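Local coordinates for DNA repair and recombination protein RadB (Thermococcus kodakarensis, PDB 2CVH) that probably takes part in DNA repair and homologous recombination, binding DNA and hydrolysing ATP very weakly without promoting strand exchange, at residues V167-R181 with L190-P202. Numbering follows the deposited sequence.
Sequences VAEQTLGYRCKDILR and LRVAVLERHRFRP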
ATOM      1  N   VAL A 167       4.798  -5.322 -12.901  1.00101.02           N
ATOM      2  CA  VAL A 167       4.148  -6.186 -11.914  1.00101.91           C
ATOM      3  C   VAL A 167       2.629  -6.019 -12.077  1.00103.16           C
ATOM      4  O   VAL A 167       2.081  -4.934 -11.855  1.00101.19           O
ATOM      5  CB  VAL A 167       4.563  -5.852 -10.442  1.00101.48           C
ATOM      6  CG1 VAL A 167       3.582  -6.471  -9.456  1.00101.60           C
ATOM      7  CG2 VAL A 167       5.955  -6.392 -10.136  1.00101.02           C
ATOM      8  N   ALA A 168       1.985  -7.088 -12.539  1.00105.60           N
ATOM      9  CA  ALA A 168       0.538  -7.154 -12.755  1.00107.50           C
ATOM     10  C   ALA A 168       0.197  -8.603 -13.139  1.00108.92           C
ATOM     11  O   ALA A 168       0.048  -8.924 -14.322  1.00111.42           O
ATOM     12  CB  ALA A 168       0.121  -6.193 -13.872  1.00107.10           C
ATOM     13  N   GLU A 169       0.078  -9.469 -12.133  1.00109.08           N
ATOM     14  CA  GLU A 169      -0.205 -10.896 -12.336  1.00108.08           C
ATOM     15  C   GLU A 169      -1.645 -11.317 -12.693  1.00106.86           C
ATOM     16  O   GLU A 169      -2.384 -11.845 -11.851  1.00105.30           O
ATOM     17  CB  GLU A 169       0.315 -11.704 -11.137  1.00108.73           C
ATOM     18  CG  GLU A 169      -0.039 -11.107  -9.773  1.00110.63           C
ATOM     19  CD  GLU A 169       0.636 -11.815  -8.599  1.00111.62           C
ATOM     20  OE1 GLU A 169       0.822 -11.165  -7.546  1.00112.14           O
ATOM     21  OE2 GLU A 169       0.978 -13.012  -8.721  1.00111.72           O
ATOM     22  N   GLN A 170      -2.022 -11.086 -13.951  1.00104.99           N
ATOM     23  CA  GLN A 170      -3.341 -11.440 -14.492  1.00102.42           C
ATOM     24  C   GLN A 170      -4.545 -11.036 -13.626  1.00102.67           C
ATOM     25  O   GLN A 170      -4.691  -9.866 -13.284  1.00102.03           O
ATOM     26  CB  GLN A 170      -3.395 -12.938 -14.812  1.00100.82           C
ATOM     27  CG  GLN A 170      -4.563 -13.340 -15.704  1.00 97.79           C
ATOM     28  CD  GLN A 170      -5.063 -14.735 -15.410  1.00 96.42           C
ATOM     29  OE1 GLN A 170      -4.441 -15.488 -14.660  1.00 96.40           O
ATOM     30  NE2 GLN A 170      -6.202 -15.082 -15.983  1.00 95.99           N
ATOM     31  N   THR A 171      -5.400 -12.001 -13.280  1.00102.80           N
ATOM     32  CA  THR A 171      -6.593 -11.756 -12.472  1.00102.10           C
ATOM     33  C   THR A 171      -6.176 -11.150 -11.143  1.00100.08           C
ATOM     34  O   THR A 171      -6.813 -10.220 -10.643  1.00 98.45           O
ATOM     35  CB  THR A 171      -7.372 -13.074 -12.214  1.00103.72           C
ATOM     36  OG1 THR A 171      -7.464 -13.822 -13.435  1.00103.29           O
ATOM     37  CG2 THR A 171      -8.782 -12.784 -11.701  1.00103.43           C
ATOM     38  N   LEU A 172      -5.088 -11.677 -10.584  1.00 98.06           N
ATOM     39  CA  LEU A 172      -4.558 -11.175  -9.322  1.00 96.19           C
ATOM     40  C   LEU A 172      -4.199  -9.712  -9.573  1.00 93.96           C
ATOM     41  O   LEU A 172      -4.405  -8.844  -8.720  1.00 95.76           O
ATOM     42  CB  LEU A 172      -3.314 -11.967  -8.894  1.00 94.68           C
ATOM     43  CG  LEU A 172      -3.449 -13.421  -8.425  1.00 92.82           C
ATOM     44  CD1 LEU A 172      -4.381 -13.491  -7.236  1.00 91.61           C
ATOM     45  CD2 LEU A 172      -3.947 -14.306  -9.546  1.00 92.79           C
ATOM     46  N   GLY A 173      -3.693  -9.447 -10.771  1.00 89.32           N
ATOM     47  CA  GLY A 173      -3.348  -8.091 -11.134  1.00 82.60           C
ATOM     48  C   GLY A 173      -4.632  -7.289 -11.158  1.00 78.92           C
ATOM     49  O   GLY A 173      -4.756  -6.302 -10.432  1.00 79.08           O
ATOM     50  N   TYR A 174      -5.604  -7.724 -11.963  1.00 72.95           N
ATOM     51  CA  TYR A 174      -6.881  -7.020 -12.073  1.00 66.76           C
ATOM     52  C   TYR A 174      -7.678  -7.039 -10.770  1.00 64.17           C
ATOM     53  O   TYR A 174      -8.758  -6.442 -10.682  1.00 64.68           O
ATOM     54  CB  TYR A 174      -7.707  -7.534 -13.262  1.00 63.80           C
ATOM     55  CG  TYR A 174      -7.144  -7.114 -14.611  1.00 61.39           C
ATOM     56  CD1 TYR A 174      -6.374  -7.997 -15.372  1.00 62.55           C
ATOM     57  CD2 TYR A 174      -7.343  -5.821 -15.104  1.00 58.58           C
ATOM     58  CE1 TYR A 174      -5.811  -7.598 -16.593  1.00 60.53           C
ATOM     59  CE2 TYR A 174      -6.788  -5.413 -16.310  1.00 57.69           C
ATOM     60  CZ  TYR A 174      -6.023  -6.308 -17.048  1.00 59.53           C
ATOM     61  OH  TYR A 174      -5.471  -5.926 -18.242  1.00 60.78           O
ATOM     62  N   ARG A 175      -7.141  -7.733  -9.766  1.00 60.64           N
ATOM     63  CA  ARG A 175      -7.751  -7.786  -8.441  1.00 55.99           C
ATOM     64  C   ARG A 175      -7.616  -6.364  -7.889  1.00 50.62           C
ATOM     65  O   ARG A 175      -8.442  -5.903  -7.091  1.00 50.80           O
ATOM     66  CB  ARG A 175      -6.989  -8.752  -7.534  1.00 55.61           C
ATOM     67  CG  ARG A 175      -7.839  -9.851  -6.932  1.00 59.99           C
ATOM     68  CD  ARG A 175      -8.195 -10.907  -7.961  1.00 62.89           C
ATOM     69  NE  ARG A 175      -9.030 -11.977  -7.411  1.00 63.64           N
ATOM     70  CZ  ARG A 175      -8.851 -13.270  -7.671  1.00 63.39           C
ATOM     71  NH1 ARG A 175      -7.859 -13.657  -8.470  1.00 61.94           N
ATOM     72  NH2 ARG A 175      -9.674 -14.174  -7.152  1.00 62.27           N
ATOM     73  N   CYS A 176      -6.553  -5.688  -8.322  1.00 41.17           N
ATOM     74  CA  CYS A 176      -6.267  -4.324  -7.919  1.00 35.17           C
ATOM     75  C   CYS A 176      -6.645  -3.422  -9.070  1.00 31.60           C
ATOM     76  O   CYS A 176      -6.062  -3.492 -10.145  1.00 34.86           O
ATOM     77  CB  CYS A 176      -4.788  -4.173  -7.561  1.00 31.67           C
ATOM     78  SG  CYS A 176      -4.266  -5.190  -6.130  1.00 38.58           S
ATOM     79  N   LYS A 177      -7.694  -2.640  -8.865  1.00 31.83           N
ATOM     80  CA  LYS A 177      -8.190  -1.728  -9.881  1.00 30.45           C
ATOM     81  C   LYS A 177      -7.228  -0.590 -10.165  1.00 29.13           C
ATOM     82  O   LYS A 177      -7.149  -0.099 -11.290  1.00 28.54           O
ATOM     83  CB  LYS A 177      -9.552  -1.173  -9.462  1.00 32.72           C
ATOM     84  CG  LYS A 177     -10.745  -1.790 -10.210  1.00 38.90           C
ATOM     85  CD  LYS A 177     -10.666  -3.302 -10.246  1.00 37.93           C
ATOM     86  CE  LYS A 177     -11.819  -3.914 -10.985  1.00 35.30           C
ATOM     87  NZ  LYS A 177     -11.556  -5.379 -11.078  1.00 41.14           N
ATOM     88  N   ASP A 178      -6.539  -0.135  -9.130  1.00 23.48           N
ATOM     89  CA  ASP A 178      -5.584   0.950  -9.270  1.00 20.11           C
ATOM     90  C   ASP A 178      -4.198   0.401  -8.959  1.00 21.17           C
ATOM     91  O   ASP A 178      -4.039  -0.438  -8.061  1.00 14.85           O
ATOM     92  CB  ASP A 178      -5.932   2.097  -8.322  1.00 24.05           C
ATOM     93  CG  ASP A 178      -7.298   2.683  -8.585  1.00 21.07           C
ATOM     94  OD1 ASP A 178      -7.870   2.367  -9.646  1.00 24.54           O
ATOM     95  OD2 ASP A 178      -7.792   3.463  -7.736  1.00 16.27           O
ATOM     96  N   ILE A 179      -3.204   0.836  -9.729  1.00 16.91           N
ATOM     97  CA  ILE A 179      -1.843   0.364  -9.549  1.00 15.99           C
ATOM     98  C   ILE A 179      -0.880   1.526  -9.723  1.00 20.37           C
ATOM     99  O   ILE A 179      -0.924   2.244 -10.734  1.00 21.05           O
ATOM    100  CB  ILE A 179      -1.478  -0.756 -10.569  1.00 14.99           C
ATOM    101  CG1 ILE A 179      -2.469  -1.927 -10.460  1.00 14.99           C
ATOM    102  CG2 ILE A 179      -0.053  -1.257 -10.328  1.00 14.29           C
ATOM    103  CD1 ILE A 179      -2.021  -3.202 -11.163  1.00  9.60           C
ATOM    104  N   LEU A 180      -0.039   1.725  -8.716  1.00 19.86           N
ATOM    105  CA  LEU A 180       0.960   2.776  -8.730  1.00 17.40           C
ATOM    106  C   LEU A 180       2.345   2.143  -8.613  1.00 16.16           C
ATOM    107  O   LEU A 180       2.596   1.302  -7.727  1.00 12.03           O
ATOM    108  CB  LEU A 180       0.761   3.709  -7.541  1.00 20.47           C
ATOM    109  CG  LEU A 180      -0.018   5.007  -7.617  1.00 21.06           C
ATOM    110  CD1 LEU A 180      -0.002   5.632  -6.225  1.00 25.69           C
ATOM    111  CD2 LEU A 180       0.614   5.941  -8.614  1.00 21.99           C
ATOM    112  N   ARG A 181       3.251   2.539  -9.507  1.00 18.52           N
ATOM    113  CA  ARG A 181       4.621   2.026  -9.466  1.00 19.50           C
ATOM    114  C   ARG A 181       5.467   3.184  -8.933  1.00 19.96           C
ATOM    115  O   ARG A 181       5.279   4.337  -9.355  1.00 19.94           O
ATOM    116  CB  ARG A 181       5.113   1.640 -10.864  1.00 20.49           C
ATOM    117  CG  ARG A 181       6.467   0.941 -10.855  1.00 24.79           C
ATOM    118  CD  ARG A 181       7.023   0.706 -12.271  1.00 33.48           C
ATOM    119  NE  ARG A 181       7.598   1.915 -12.858  1.00 38.14           N
ATOM    120  CZ  ARG A 181       7.323   2.378 -14.078  1.00 44.06           C
ATOM    121  NH1 ARG A 181       6.467   1.732 -14.865  1.00 45.94           N
ATOM    122  NH2 ARG A 181       7.917   3.484 -14.529  1.00 41.54           N
ATOM    123  N   LEU A 190      14.669  11.470  -3.994  1.00 15.07           N
ATOM    124  CA  LEU A 190      13.878  11.784  -5.195  1.00 16.90           C
ATOM    125  C   LEU A 190      13.170  10.544  -5.753  1.00 15.46           C
ATOM    126  O   LEU A 190      13.792   9.495  -5.973  1.00 13.07           O
ATOM    127  CB  LEU A 190      14.763  12.391  -6.288  1.00 17.63           C
ATOM    128  CG  LEU A 190      14.414  13.755  -6.887  1.00 23.21           C
ATOM    129  CD1 LEU A 190      14.980  13.799  -8.270  1.00 20.28           C
ATOM    130  CD2 LEU A 190      12.924  14.025  -6.966  1.00 19.90           C
ATOM    131  N   ARG A 191      11.883  10.697  -6.033  1.00 14.28           N
ATOM    132  CA  ARG A 191      11.079   9.583  -6.516  1.00 16.86           C
ATOM    133  C   ARG A 191      10.019  10.031  -7.518  1.00 13.01           C
ATOM    134  O   ARG A 191       9.695  11.219  -7.627  1.00  9.56           O
ATOM    135  CB  ARG A 191      10.342   8.952  -5.325  1.00 14.53           C
ATOM    136  CG  ARG A 191      11.206   8.480  -4.166  1.00 12.03           C
ATOM    137  CD  ARG A 191      11.992   7.251  -4.530  1.00 13.60           C
ATOM    138  NE  ARG A 191      12.788   6.791  -3.393  1.00 18.22           N
ATOM    139  CZ  ARG A 191      14.072   7.098  -3.179  1.00 20.31           C
ATOM    140  NH1 ARG A 191      14.749   7.874  -4.038  1.00 12.15           N
ATOM    141  NH2 ARG A 191      14.672   6.639  -2.083  1.00 16.32           N
ATOM    142  N   VAL A 192       9.446   9.062  -8.216  1.00 14.78           N
ATOM    143  CA  VAL A 192       8.364   9.356  -9.148  1.00 16.53           C
ATOM    144  C   VAL A 192       7.384   8.184  -9.081  1.00 17.10           C
ATOM    145  O   VAL A 192       7.792   7.029  -8.941  1.00 18.01           O
ATOM    146  CB  VAL A 192       8.885   9.558 -10.615  1.00 17.86           C
ATOM    147  CG1 VAL A 192       9.531   8.264 -11.133  1.00 16.45           C
ATOM    148  CG2 VAL A 192       7.733  10.074 -11.562  1.00 11.20           C
ATOM    149  N   ALA A 193       6.096   8.487  -9.071  1.00 15.68           N
ATOM    150  CA  ALA A 193       5.094   7.429  -9.069  1.00 15.77           C
ATOM    151  C   ALA A 193       4.452   7.395 -10.481  1.00 14.02           C
ATOM    152  O   ALA A 193       4.233   8.432 -11.099  1.00 12.23           O
ATOM    153  CB  ALA A 193       4.018   7.710  -8.000  1.00 10.01           C
ATOM    154  N   VAL A 194       4.202   6.206 -11.002  1.00 14.64           N
ATOM    155  CA  VAL A 194       3.560   6.096 -12.290  1.00 14.77           C
ATOM    156  C   VAL A 194       2.251   5.348 -12.080  1.00 13.36           C
ATOM    157  O   VAL A 194       2.227   4.280 -11.457  1.00 11.79           O
ATOM    158  CB  VAL A 194       4.438   5.335 -13.302  1.00 20.49           C
ATOM    159  CG1 VAL A 194       3.730   5.249 -14.659  1.00 20.21           C
ATOM    160  CG2 VAL A 194       5.785   6.033 -13.464  1.00 17.73           C
ATOM    161  N   LEU A 195       1.163   5.974 -12.525  1.00 14.52           N
ATOM    162  CA  LEU A 195      -0.186   5.402 -12.444  1.00 15.48           C
ATOM    163  C   LEU A 195      -0.336   4.443 -13.623  1.00 16.31           C
ATOM    164  O   LEU A 195      -0.719   4.846 -14.721  1.00 13.03           O
ATOM    165  CB  LEU A 195      -1.233   6.504 -12.563  1.00 11.48           C
ATOM    166  CG  LEU A 195      -2.661   6.090 -12.235  1.00  9.80           C
ATOM    167  CD1 LEU A 195      -2.735   5.454 -10.843  1.00 12.57           C
ATOM    168  CD2 LEU A 195      -3.541   7.284 -12.316  1.00  7.24           C
ATOM    169  N   GLU A 196      -0.003   3.185 -13.392  1.00 17.41           N
ATOM    170  CA  GLU A 196      -0.066   2.173 -14.430  1.00 24.71           C
ATOM    171  C   GLU A 196      -1.459   1.672 -14.708  1.00 27.21           C
ATOM    172  O   GLU A 196      -1.749   1.163 -15.793  1.00 30.02           O
ATOM    173  CB  GLU A 196       0.801   0.997 -14.039  1.00 21.58           C
ATOM    174  CG  GLU A 196       2.170   1.427 -13.713  1.00 25.93           C
ATOM    175  CD  GLU A 196       3.099   0.287 -13.740  1.00 29.61           C
ATOM    176  OE1 GLU A 196       2.776  -0.740 -13.107  1.00 30.95           O
ATOM    177  OE2 GLU A 196       4.129   0.408 -14.432  1.00 32.58           O
ATOM    178  N   ARG A 197      -2.328   1.801 -13.722  1.00 24.81           N
ATOM    179  CA  ARG A 197      -3.662   1.325 -13.900  1.00 22.10           C
ATOM    180  C   ARG A 197      -4.568   2.074 -12.974  1.00 25.00           C
ATOM    181  O   ARG A 197      -4.247   2.308 -11.799  1.00 23.74           O
ATOM    182  CB  ARG A 197      -3.707  -0.176 -13.617  1.00 24.45           C
ATOM    183  CG  ARG A 197      -5.074  -0.787 -13.839  1.00 31.68           C
ATOM    184  CD  ARG A 197      -4.944  -2.146 -14.476  1.00 34.32           C
ATOM    185  NE  ARG A 197      -4.790  -3.219 -13.512  1.00 37.59           N
ATOM    186  CZ  ARG A 197      -4.151  -4.360 -13.759  1.00 40.16           C
ATOM    187  NH1 ARG A 197      -3.585  -4.590 -14.937  1.00 39.14           N
ATOM    188  NH2 ARG A 197      -4.126  -5.299 -12.840  1.00 37.83           N
ATOM    189  N   HIS A 198      -5.675   2.532 -13.527  1.00 19.49           N
ATOM    190  CA  HIS A 198      -6.635   3.235 -12.727  1.00 20.78           C
ATOM    191  C   HIS A 198      -7.950   3.129 -13.424  1.00 22.41           C
ATOM    192  O   HIS A 198      -8.017   2.913 -14.635  1.00 23.29           O
ATOM    193  CB  HIS A 198      -6.262   4.691 -12.545  1.00 22.74           C
ATOM    194  CG  HIS A 198      -6.922   5.331 -11.364  1.00 23.75           C
ATOM    195  ND1 HIS A 198      -8.114   6.020 -11.451  1.00 20.51           N
ATOM    196  CD2 HIS A 198      -6.544   5.390 -10.065  1.00 20.44           C
ATOM    197  CE1 HIS A 198      -8.443   6.481 -10.261  1.00 16.67           C
ATOM    198  NE2 HIS A 198      -7.508   6.111  -9.402  1.00 23.27           N
ATOM    199  N   ARG A 199      -8.996   3.345 -12.656  1.00 23.62           N
ATOM    200  CA  ARG A 199     -10.338   3.228 -13.166  1.00 28.48           C
ATOM    201  C   ARG A 199     -10.835   4.384 -14.005  1.00 26.97           C
ATOM    202  O   ARG A 199     -11.638   4.181 -14.912  1.00 26.95           O
ATOM    203  CB  ARG A 199     -11.283   2.946 -12.000  1.00 29.39           C
ATOM    204  CG  ARG A 199     -10.991   1.605 -11.325  1.00 35.04           C
ATOM    205  CD  ARG A 199     -10.667   1.771  -9.855  1.00 36.83           C
ATOM    206  NE  ARG A 199     -11.685   2.554  -9.167  1.00 40.89           N
ATOM    207  CZ  ARG A 199     -11.472   3.752  -8.641  1.00 40.19           C
ATOM    208  NH1 ARG A 199     -10.268   4.308  -8.722  1.00 33.18           N
ATOM    209  NH2 ARG A 199     -12.473   4.394  -8.048  1.00 42.79           N
ATOM    210  N   PHE A 200     -10.394   5.598 -13.698  1.00 23.13           N
ATOM    211  CA  PHE A 200     -10.867   6.740 -14.461  1.00 26.58           C
ATOM    212  C   PHE A 200      -9.787   7.768 -14.779  1.00 25.82           C
ATOM    213  O   PHE A 200      -9.924   8.527 -15.730  1.00 26.55           O
ATOM    214  CB  PHE A 200     -12.065   7.399 -13.757  1.00 31.48           C
ATOM    215  CG  PHE A 200     -11.712   8.105 -12.466  1.00 38.75           C
ATOM    216  CD1 PHE A 200     -11.386   9.464 -12.466  1.00 40.03           C
ATOM    217  CD2 PHE A 200     -11.667   7.408 -11.258  1.00 39.11           C
ATOM    218  CE1 PHE A 200     -11.013  10.117 -11.284  1.00 39.25           C
ATOM    219  CE2 PHE A 200     -11.293   8.061 -10.071  1.00 40.01           C
ATOM    220  CZ  PHE A 200     -10.963   9.414 -10.088  1.00 36.42           C
ATOM    221  N   ARG A 201      -8.725   7.810 -13.982  1.00 21.10           N
ATOM    222  CA  ARG A 201      -7.646   8.766 -14.207  1.00 17.84           C
ATOM    223  C   ARG A 201      -6.787   8.273 -15.354  1.00 18.16           C
ATOM    224  O   ARG A 201      -6.583   7.058 -15.487  1.00 15.68           O
ATOM    225  CB  ARG A 201      -6.753   8.869 -12.962  1.00 19.59           C
ATOM    226  CG  ARG A 201      -7.311   9.723 -11.812  1.00 18.92           C
ATOM    227  CD  ARG A 201      -7.405  11.166 -12.222  1.00 20.38           C
ATOM    228  NE  ARG A 201      -6.101  11.717 -12.569  1.00 21.66           N
ATOM    229  CZ  ARG A 201      -5.911  12.790 -13.333  1.00 20.00           C
ATOM    230  NH1 ARG A 201      -6.944  13.440 -13.858  1.00 15.66           N
ATOM    231  NH2 ARG A 201      -4.679  13.259 -13.508  1.00 25.92           N
ATOM    232  N   PRO A 202      -6.284   9.195 -16.211  1.00 18.25           N
ATOM    233  CA  PRO A 202      -5.432   8.773 -17.332  1.00 15.00           C
ATOM    234  C   PRO A 202      -4.239   7.959 -16.825  1.00 15.84           C
ATOM    235  O   PRO A 202      -3.598   8.305 -15.834  1.00 16.77           O
ATOM    236  CB  PRO A 202      -4.991  10.100 -17.939  1.00 16.42           C
ATOM    237  CG  PRO A 202      -6.187  10.956 -17.749  1.00 13.77           C
ATOM    238  CD  PRO A 202      -6.610  10.633 -16.318  1.00 14.78           C
TER
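A beta hairpin with a classic bulge joins I179, L180 and R181 to strand 190-197. R181 and V194 form a hydrogen-bonded antiparallel pair: R181 N to V194 O 2.8 Å, V194 N to R181 O 2.7 Å. At the bulge, E196 and R197 both face I179. I179 N reaches R197 O at 2.7 Å; I179 O receives weak bonds from E196 N and R197 N.

R197 leaves the strand with CG anti to its own N (chi1 -177°), beside I179. The chain then bends, and its guanidinium lies flat on the Y174 ring, planes 9° apart, a cation-pi stack with R197 CZ 4.0 Å from the ring centroid. I179 CD1 covers the opposite face, 3.4 Å from R197 NH2. R197 ties helix 170-174 to the hairpin.

R181 NH1 makes a salt bridge to E196 OE2 at 2.7 Å, the flat groups nearly perpendicular. R181 NE has a second salt bridge, to D183, and E196 OE1 is hydrogen-bonded to Y26 OH. Just after strand 190-197, the H198 ring lies roughly parallel to the D178 carboxylate. D178 OD2 forms a salt bridge with R199 NH1 at 2.8 Å.

L180 CD2 packs on A193 CB at 3.9 Å. Strand 178-184 continues the parallel core beside strand 22-26, which leads into the predicted ATP-binding loop. Strand 190-197 turns back beside it and begins the sheet's antiparallel part, as in RecA-like ATPase domains.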